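Local atomic coordinates of uncharacterized protein (Bacteroides uniformis, PDB entry 4IYK), a protein that is of unknown function but may bind carbohydrate. Residues S194-R200 against P219-L225. Numbering follows the deposited sequence.
Sequences SKNYYFR and PVVVIKL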
ATOM      1  N   SER A 194      23.335  13.867  -3.906  1.00 29.54           N
ATOM      2  CA  SER A 194      22.695  15.084  -4.432  1.00 29.85           C
ATOM      3  C   SER A 194      21.348  14.818  -5.121  1.00 31.79           C
ATOM      4  O   SER A 194      20.730  15.783  -5.564  1.00 31.61           O
ATOM      5  CB  SER A 194      23.614  15.877  -5.378  1.00 34.26           C
ATOM      6  OG  SER A 194      23.739  15.351  -6.694  1.00 33.46           O
ATOM      7  N   LYS A 195      20.894  13.556  -5.224  1.00 27.69           N
ATOM      8  CA  LYS A 195      19.612  13.258  -5.899  1.00 26.85           C
ATOM      9  C   LYS A 195      18.497  13.002  -4.889  1.00 29.96           C
ATOM     10  O   LYS A 195      18.771  12.615  -3.738  1.00 27.37           O
ATOM     11  CB  LYS A 195      19.716  12.048  -6.864  1.00 28.25           C
ATOM     12  CG  LYS A 195      20.789  12.137  -7.963  1.00 38.25           C
ATOM     13  CD  LYS A 195      20.498  13.164  -9.044  1.00 54.41           C
ATOM     14  CE  LYS A 195      21.690  13.348  -9.972  1.00 61.94           C
ATOM     15  NZ  LYS A 195      21.477  14.472 -10.918  1.00 71.61           N
ATOM     16  N   ASN A 196      17.232  13.237  -5.324  1.00 27.37           N
ATOM     17  CA  ASN A 196      16.034  12.988  -4.503  1.00 26.83           C
ATOM     18  C   ASN A 196      15.607  11.532  -4.597  1.00 27.58           C
ATOM     19  O   ASN A 196      15.523  10.978  -5.701  1.00 26.08           O
ATOM     20  CB  ASN A 196      14.850  13.875  -4.950  1.00 28.55           C
ATOM     21  CG  ASN A 196      14.922  15.306  -4.519  1.00 48.58           C
ATOM     22  OD1 ASN A 196      14.987  15.629  -3.333  1.00 35.53           O
ATOM     23  ND2 ASN A 196      14.806  16.201  -5.477  1.00 51.83           N
ATOM     24  N   TYR A 197      15.326  10.921  -3.440  1.00 23.91           N
ATOM     25  CA  TYR A 197      14.825   9.557  -3.329  1.00 23.38           C
ATOM     26  C   TYR A 197      13.612   9.518  -2.405  1.00 27.14           C
ATOM     27  O   TYR A 197      13.468  10.350  -1.488  1.00 25.48           O
ATOM     28  CB  TYR A 197      15.920   8.575  -2.847  1.00 24.33           C
ATOM     29  CG  TYR A 197      16.971   8.390  -3.915  1.00 24.82           C
ATOM     30  CD1 TYR A 197      16.789   7.473  -4.956  1.00 25.42           C
ATOM     31  CD2 TYR A 197      18.087   9.223  -3.972  1.00 25.46           C
ATOM     32  CE1 TYR A 197      17.720   7.362  -5.994  1.00 22.76           C
ATOM     33  CE2 TYR A 197      19.049   9.078  -4.971  1.00 25.96           C
ATOM     34  CZ  TYR A 197      18.853   8.156  -5.986  1.00 28.84           C
ATOM     35  OH  TYR A 197      19.781   8.069  -6.997  1.00 34.73           O
ATOM     36  N   TYR A 198      12.726   8.561  -2.701  1.00 23.25           N
ATOM     37  CA  TYR A 198      11.483   8.337  -1.996  1.00 23.33           C
ATOM     38  C   TYR A 198      11.596   7.033  -1.202  1.00 25.18           C
ATOM     39  O   TYR A 198      12.040   6.006  -1.738  1.00 22.54           O
ATOM     40  CB  TYR A 198      10.330   8.322  -2.998  1.00 26.10           C
ATOM     41  CG  TYR A 198      10.137   9.660  -3.700  1.00 30.64           C
ATOM     42  CD1 TYR A 198      11.029  10.094  -4.683  1.00 32.34           C
ATOM     43  CD2 TYR A 198       9.083  10.508  -3.357  1.00 33.52           C
ATOM     44  CE1 TYR A 198      10.843  11.304  -5.349  1.00 34.74           C
ATOM     45  CE2 TYR A 198       8.876  11.717  -4.033  1.00 35.51           C
ATOM     46  CZ  TYR A 198       9.768  12.115  -5.017  1.00 48.96           C
ATOM     47  OH  TYR A 198       9.606  13.326  -5.652  1.00 58.76           O
ATOM     48  N   PHE A 199      11.309   7.129   0.101  1.00 22.33           N
ATOM     49  CA  PHE A 199      11.414   6.018   1.054  1.00 22.31           C
ATOM     50  C   PHE A 199      10.030   5.699   1.573  1.00 26.85           C
ATOM     51  O   PHE A 199       9.213   6.606   1.779  1.00 26.53           O
ATOM     52  CB  PHE A 199      12.394   6.363   2.199  1.00 24.13           C
ATOM     53  CG  PHE A 199      13.793   6.639   1.708  1.00 25.19           C
ATOM     54  CD1 PHE A 199      14.720   5.604   1.577  1.00 27.62           C
ATOM     55  CD2 PHE A 199      14.163   7.914   1.292  1.00 26.06           C
ATOM     56  CE1 PHE A 199      16.001   5.849   1.059  1.00 27.46           C
ATOM     57  CE2 PHE A 199      15.447   8.160   0.789  1.00 28.29           C
ATOM     58  CZ  PHE A 199      16.354   7.125   0.663  1.00 26.16           C
ATOM     59  N   ARG A 200       9.740   4.417   1.717  1.00 23.77           N
ATOM     60  CA  ARG A 200       8.411   3.996   2.152  1.00 23.11           C
ATOM     61  C   ARG A 200       8.481   2.781   3.056  1.00 25.16           C
ATOM     62  O   ARG A 200       8.976   1.715   2.667  1.00 24.34           O
ATOM     63  CB  ARG A 200       7.531   3.701   0.925  1.00 22.70           C
ATOM     64  CG  ARG A 200       6.020   3.695   1.192  1.00 22.90           C
ATOM     65  CD  ARG A 200       5.311   3.225  -0.069  1.00 24.15           C
ATOM     66  NE  ARG A 200       3.864   3.478  -0.050  1.00 24.00           N
ATOM     67  CZ  ARG A 200       3.006   2.989  -0.944  1.00 31.16           C
ATOM     68  NH1 ARG A 200       3.436   2.229  -1.934  1.00 21.04           N
ATOM     69  NH2 ARG A 200       1.715   3.265  -0.853  1.00 22.27           N
ATOM     70  N   PRO A 219       2.874   6.630   4.546  1.00 27.86           N
ATOM     71  CA  PRO A 219       3.047   7.520   3.375  1.00 28.91           C
ATOM     72  C   PRO A 219       4.535   7.687   2.984  1.00 32.38           C
ATOM     73  O   PRO A 219       5.426   7.589   3.841  1.00 31.56           O
ATOM     74  CB  PRO A 219       2.427   8.857   3.841  1.00 30.90           C
ATOM     75  CG  PRO A 219       1.550   8.489   5.021  1.00 35.69           C
ATOM     76  CD  PRO A 219       2.300   7.364   5.692  1.00 31.30           C
ATOM     77  N   VAL A 220       4.791   7.891   1.688  1.00 28.51           N
ATOM     78  CA  VAL A 220       6.133   8.096   1.101  1.00 27.33           C
ATOM     79  C   VAL A 220       6.814   9.348   1.718  1.00 29.49           C
ATOM     80  O   VAL A 220       6.153  10.364   1.950  1.00 26.98           O
ATOM     81  CB  VAL A 220       6.025   8.212  -0.439  1.00 30.87           C
ATOM     82  CG1 VAL A 220       7.330   8.703  -1.054  1.00 31.71           C
ATOM     83  CG2 VAL A 220       5.616   6.891  -1.059  1.00 29.96           C
ATOM     84  N   VAL A 221       8.135   9.250   2.012  1.00 25.71           N
ATOM     85  CA  VAL A 221       8.962  10.346   2.537  1.00 25.10           C
ATOM     86  C   VAL A 221      10.079  10.617   1.503  1.00 29.31           C
ATOM     87  O   VAL A 221      10.866   9.722   1.214  1.00 28.37           O
ATOM     88  CB  VAL A 221       9.536  10.040   3.942  1.00 29.76           C
ATOM     89  CG1 VAL A 221      10.419  11.187   4.458  1.00 29.57           C
ATOM     90  CG2 VAL A 221       8.417   9.721   4.939  1.00 30.56           C
ATOM     91  N   VAL A 222      10.106  11.819   0.920  1.00 25.85           N
ATOM     92  CA  VAL A 222      11.136  12.228  -0.059  1.00 25.65           C
ATOM     93  C   VAL A 222      12.307  12.803   0.727  1.00 28.81           C
ATOM     94  O   VAL A 222      12.097  13.557   1.672  1.00 27.21           O
ATOM     95  CB  VAL A 222      10.623  13.202  -1.180  1.00 30.01           C
ATOM     96  CG1 VAL A 222      10.103  14.539  -0.615  1.00 29.89           C
ATOM     97  CG2 VAL A 222      11.688  13.440  -2.260  1.00 29.81           C
ATOM     98  N   ILE A 223      13.542  12.419   0.360  1.00 25.75           N
ATOM     99  CA  ILE A 223      14.767  12.911   1.004  1.00 25.51           C
ATOM    100  C   ILE A 223      15.788  13.235  -0.078  1.00 30.43           C
ATOM    101  O   ILE A 223      16.014  12.415  -0.979  1.00 30.59           O
ATOM    102  CB  ILE A 223      15.355  11.914   2.061  1.00 27.56           C
ATOM    103  CG1 ILE A 223      14.317  11.587   3.195  1.00 26.55           C
ATOM    104  CG2 ILE A 223      16.665  12.467   2.647  1.00 27.40           C
ATOM    105  CD1 ILE A 223      14.708  10.561   4.232  1.00 24.85           C
ATOM    106  N   LYS A 224      16.387  14.433  -0.005  1.00 27.44           N
ATOM    107  CA  LYS A 224      17.445  14.805  -0.946  1.00 27.63           C
ATOM    108  C   LYS A 224      18.752  14.343  -0.349  1.00 30.13           C
ATOM    109  O   LYS A 224      19.060  14.711   0.784  1.00 30.18           O
ATOM    110  CB  LYS A 224      17.462  16.309  -1.236  1.00 29.80           C
ATOM    111  CG  LYS A 224      18.583  16.685  -2.207  1.00 36.18           C
ATOM    112  CD  LYS A 224      18.396  18.090  -2.691  1.00 49.37           C
ATOM    113  CE  LYS A 224      18.327  18.149  -4.186  1.00 67.36           C
ATOM    114  NZ  LYS A 224      19.680  18.157  -4.802  1.00 78.04           N
ATOM    115  N   LEU A 225      19.493  13.508  -1.077  1.00 24.20           N
ATOM    116  CA  LEU A 225      20.758  12.975  -0.565  1.00 30.15           C
ATOM    117  C   LEU A 225      21.954  13.902  -0.912  1.00 41.34           C
ATOM    118  O   LEU A 225      21.735  15.010  -1.436  1.00 47.60           O
ATOM    119  CB  LEU A 225      21.006  11.545  -1.104  1.00 30.12           C
ATOM    120  CG  LEU A 225      19.922  10.479  -0.874  1.00 33.62           C
ATOM    121  CD1 LEU A 225      20.409   9.139  -1.343  1.00 34.03           C
ATOM    122  CD2 LEU A 225      19.522  10.385   0.594  1.00 34.46           C
ATOM    123  OXT LEU A 225      23.105  13.540  -0.621  1.00 61.42           O
TER
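Tyr-197 and Ile-223 face each other as a hydrogen-bonded antiparallel pair. Ile-223 N donates to Tyr-197 O at 2.8 Å, and Tyr-197 N returns a bond to Ile-223 O. Phe-199 and Val-221 repeat the pairing with two more bonds. Beyond the last bridge, Leu-225 N donates to Lys-195 O at 2.9 Å. Lys-224 adds a side-chain bond: the outer part of its chain bends, at CG-CD (-124°) and CD-CE (-83°), and brings NZ to 2.7 Å from Ser-194 O. Asn-196 OD1 rests against Lys-224 CB at 3.3 Å.

Tyr-198 packs on the same face as Asn-196. Val-222 CG2 sits over one face of its ring, 3.7 Å from the centroid, in a CH-pi contact. Val-220 CG1 meets the edge of that ring, 3.4 Å from Tyr-198 CD2, close to the ring plane. The ring is thus held on a face and an edge by two valines, and an alanine here would probably leave both methyl groups without their aromatic partner. Val-220 CG2 touches CG and CD of Arg-200, the two side chains crossing at a slant. The Arg-200 guanidinium bonds to Ser-32 O and Val-149 O.

The other face turns inward. Phe-199 CE2 touches Ile-223 CB at 4.0 Å, the two side chains crossing at about a right angle. Leu-225 CD1 packs against Tyr-197 CD2, while the Tyr-197 hydroxyl bonds to Lys-192 N. Phe-199, Val-221 and Ile-223 all reach Val-114 of strand 107-117. This is the antiparallel hairpin of strands 196-206 and 216-224, packed against a facing strand, as in the beta-sandwich of E-set domains.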